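Ferric uptake regulation protein (Helicobacter pylori, PDB 2XIG) probably represses iron-regulated genes as a homodimer, binding their operator DNA with ferrous iron as cofactor. Local coordinates at residues 12-17 and 28-33. The protein carries 2 engineered substitutions. Numbering follows the deposited sequence.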
loop_
_atom_site.group_PDB
_atom_site.type_symbol
_atom_site.label_atom_id
_atom_site.label_comp_id
_atom_site.label_asym_id
_atom_site.label_seq_id
_atom_site.Cartn_x
_atom_site.Cartn_y
_atom_site.Cartn_z
ATOM N N GLU C 12 -24.355 -28.328 17.697
ATOM C CA GLU C 12 -24.138 -29.697 18.174
ATOM C C GLU C 12 -22.863 -30.290 17.567
ATOM O O GLU C 12 -22.087 -30.955 18.263
ATOM C CB GLU C 12 -25.355 -30.602 17.908
ATOM C CG GLU C 12 -25.111 -32.085 18.236
ATOM C CD GLU C 12 -24.850 -32.372 19.719
ATOM O OE1 GLU C 12 -24.299 -33.456 20.022
ATOM O OE2 GLU C 12 -25.190 -31.530 20.583
ATOM N N ARG C 13 -22.646 -30.058 16.277
ATOM C CA ARG C 13 -21.369 -30.417 15.663
ATOM C C ARG C 13 -20.220 -29.724 16.393
ATOM O O ARG C 13 -19.137 -30.292 16.561
ATOM C CB ARG C 13 -21.338 -30.044 14.184
ATOM C CG ARG C 13 -22.242 -30.885 13.310
ATOM C CD ARG C 13 -21.836 -30.811 11.841
ATOM N NE ARG C 13 -22.045 -29.481 11.265
ATOM C CZ ARG C 13 -21.070 -28.637 10.950
ATOM N NH1 ARG C 13 -19.797 -28.969 11.147
ATOM N NH2 ARG C 13 -21.371 -27.460 10.430
ATOM N N LEU C 14 -20.464 -28.496 16.834
ATOM C CA LEU C 14 -19.447 -27.765 17.585
ATOM C C LEU C 14 -19.153 -28.475 18.908
ATOM O O LEU C 14 -17.995 -28.711 19.246
ATOM C CB LEU C 14 -19.887 -26.328 17.848
ATOM C CG LEU C 14 -18.893 -25.503 18.671
ATOM C CD1 LEU C 14 -17.534 -25.466 17.977
ATOM C CD2 LEU C 14 -19.421 -24.094 18.904
ATOM N N ARG C 15 -20.208 -28.805 19.648
ATOM C CA ARG C 15 -20.073 -29.516 20.921
ATOM C C ARG C 15 -19.300 -30.815 20.733
ATOM O O ARG C 15 -18.428 -31.154 21.532
ATOM C CB ARG C 15 -21.448 -29.811 21.525
ATOM C CG ARG C 15 -21.404 -30.314 22.971
ATOM C CD ARG C 15 -22.758 -30.850 23.418
ATOM N NE ARG C 15 -23.123 -32.057 22.684
ATOM C CZ ARG C 15 -22.709 -33.276 23.012
ATOM N NH1 ARG C 15 -21.921 -33.450 24.068
ATOM N NH2 ARG C 15 -23.078 -34.321 22.287
ATOM N N MET C 16 -19.615 -31.539 19.667
ATOM C CA MET C 16 -18.927 -32.791 19.394
ATOM C C MET C 16 -17.453 -32.574 19.067
ATOM O O MET C 16 -16.599 -33.362 19.467
ATOM C CB MET C 16 -19.637 -33.560 18.282
ATOM C CG MET C 16 -20.985 -34.098 18.715
ATOM S SD MET C 16 -20.831 -35.336 20.026
ATOM C CE MET C 16 -20.257 -36.740 19.072
ATOM N N SER C 17 -17.161 -31.493 18.353
ATOM C CA SER C 17 -15.790 -31.171 17.966
ATOM C C SER C 17 -14.973 -30.706 19.169
ATOM O O SER C 17 -13.775 -30.971 19.250
ATOM C CB SER C 17 -15.785 -30.097 16.873
ATOM O OG SER C 17 -14.468 -29.766 16.468
ATOM N N GLN C 28 -19.519 -18.534 25.246
ATOM C CA GLN C 28 -18.930 -17.504 24.380
ATOM C C GLN C 28 -18.603 -18.027 22.984
ATOM O O GLN C 28 -18.859 -17.360 21.979
ATOM C CB GLN C 28 -17.674 -16.892 25.012
ATOM C CG GLN C 28 -16.976 -15.899 24.101
ATOM C CD GLN C 28 -15.789 -15.229 24.767
ATOM O OE1 GLN C 28 -14.941 -14.634 24.100
ATOM N NE2 GLN C 28 -15.727 -15.322 26.087
ATOM N N ARG C 29 -18.024 -19.218 22.917
ATOM C CA ARG C 29 -17.701 -19.807 21.625
ATOM C C ARG C 29 -18.974 -20.063 20.805
ATOM O O ARG C 29 -18.998 -19.840 19.596
ATOM C CB ARG C 29 -16.903 -21.098 21.813
ATOM C CG ARG C 29 -16.555 -21.797 20.518
ATOM C CD ARG C 29 -15.879 -23.136 20.767
ATOM N NE ARG C 29 -14.614 -23.028 21.489
ATOM C CZ ARG C 29 -14.409 -23.472 22.728
ATOM N NH1 ARG C 29 -15.390 -24.055 23.409
ATOM N NH2 ARG C 29 -13.217 -23.334 23.290
ATOM N N GLU C 30 -20.026 -20.529 21.473
ATOM C CA GLU C 30 -21.323 -20.711 20.832
ATOM C C GLU C 30 -21.895 -19.355 20.402
ATOM O O GLU C 30 -22.543 -19.249 19.369
ATOM C CB GLU C 30 -22.308 -21.436 21.771
ATOM C CG GLU C 30 -21.857 -22.835 22.193
ATOM C CD GLU C 30 -22.851 -23.541 23.114
ATOM O OE1 GLU C 30 -22.748 -24.780 23.248
ATOM O OE2 GLU C 30 -23.728 -22.867 23.703
ATOM N N GLU C 31 -21.648 -18.320 21.196
ATOM C CA GLU C 31 -22.146 -16.990 20.858
ATOM C C GLU C 31 -21.486 -16.435 19.586
ATOM O O GLU C 31 -22.149 -15.797 18.770
ATOM C CB GLU C 31 -21.966 -16.022 22.030
ATOM C CG GLU C 31 -22.813 -14.757 21.911
ATOM C CD GLU C 31 -24.289 -15.065 21.697
ATOM O OE1 GLU C 31 -24.768 -16.085 22.236
ATOM O OE2 GLU C 31 -24.972 -14.288 20.994
ATOM N N VAL C 32 -20.188 -16.679 19.413
ATOM C CA VAL C 32 -19.498 -16.266 18.186
ATOM C C VAL C 32 -20.121 -16.932 16.951
ATOM O O VAL C 32 -20.353 -16.298 15.914
ATOM C CB VAL C 32 -17.996 -16.611 18.232
ATOM C CG1 VAL C 32 -17.363 -16.419 16.856
ATOM C CG2 VAL C 32 -17.275 -15.737 19.266
ATOM N N VAL C 33 -20.379 -18.227 17.060
ATOM C CA VAL C 33 -21.002 -18.939 15.951
ATOM C C VAL C 33 -22.374 -18.346 15.673
ATOM O O VAL C 33 -22.722 -18.106 14.520
ATOM C CB VAL C 33 -21.130 -20.448 16.228
ATOM C CG1 VAL C 33 -21.978 -21.126 15.139
ATOM C CG2 VAL C 33 -19.754 -21.084 16.307
#
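L14 lays its two methyls over the aliphatic part of R29, and its CD2 also touches V33 and E30, one side chain joining two helices of the winged-helix DNA-binding domain found in Fur proteins. Segments 12-17 (on helix 7-20) and 28-33 (on helix 27-38) run at 140°, roughly antiparallel, their axes 11.1 Å apart at closest approach, so side chains alone make the contact and no hydrogen bond crosses it. With CG anti to the backbone N (chi1 178°), L14 reaches out towards the other helix; both methyls meet R29, and CD2 extends to V33, one turn on. L14 CD2 meets V33 CG2 at 4.0 Å, the two side chains passing in opposite directions. L14 CD1 is 4.0 Å from R29 CD, while L14 CD2 sits beside R29 CG. The arginine chain bends at its CG-CD bond (chi3 -61°), turning NE aside, and its guanidinium is held by NH1 bonding to K24 O. L71 of helix 61-73 packs on both L14 and V33, and L11 of helix 7-20 touches V33 and the E30 side chain. R15 turns its end away from this contact and grips E12 side-on in a salt bridge: R15 NH2 lies 2.7 Å from E12 OE1, which uses its syn lone pair close to the guanidinium plane. R15 NE meets E12 OE2 at 3.0 Å, on the syn side but tilted out of the carboxylate plane.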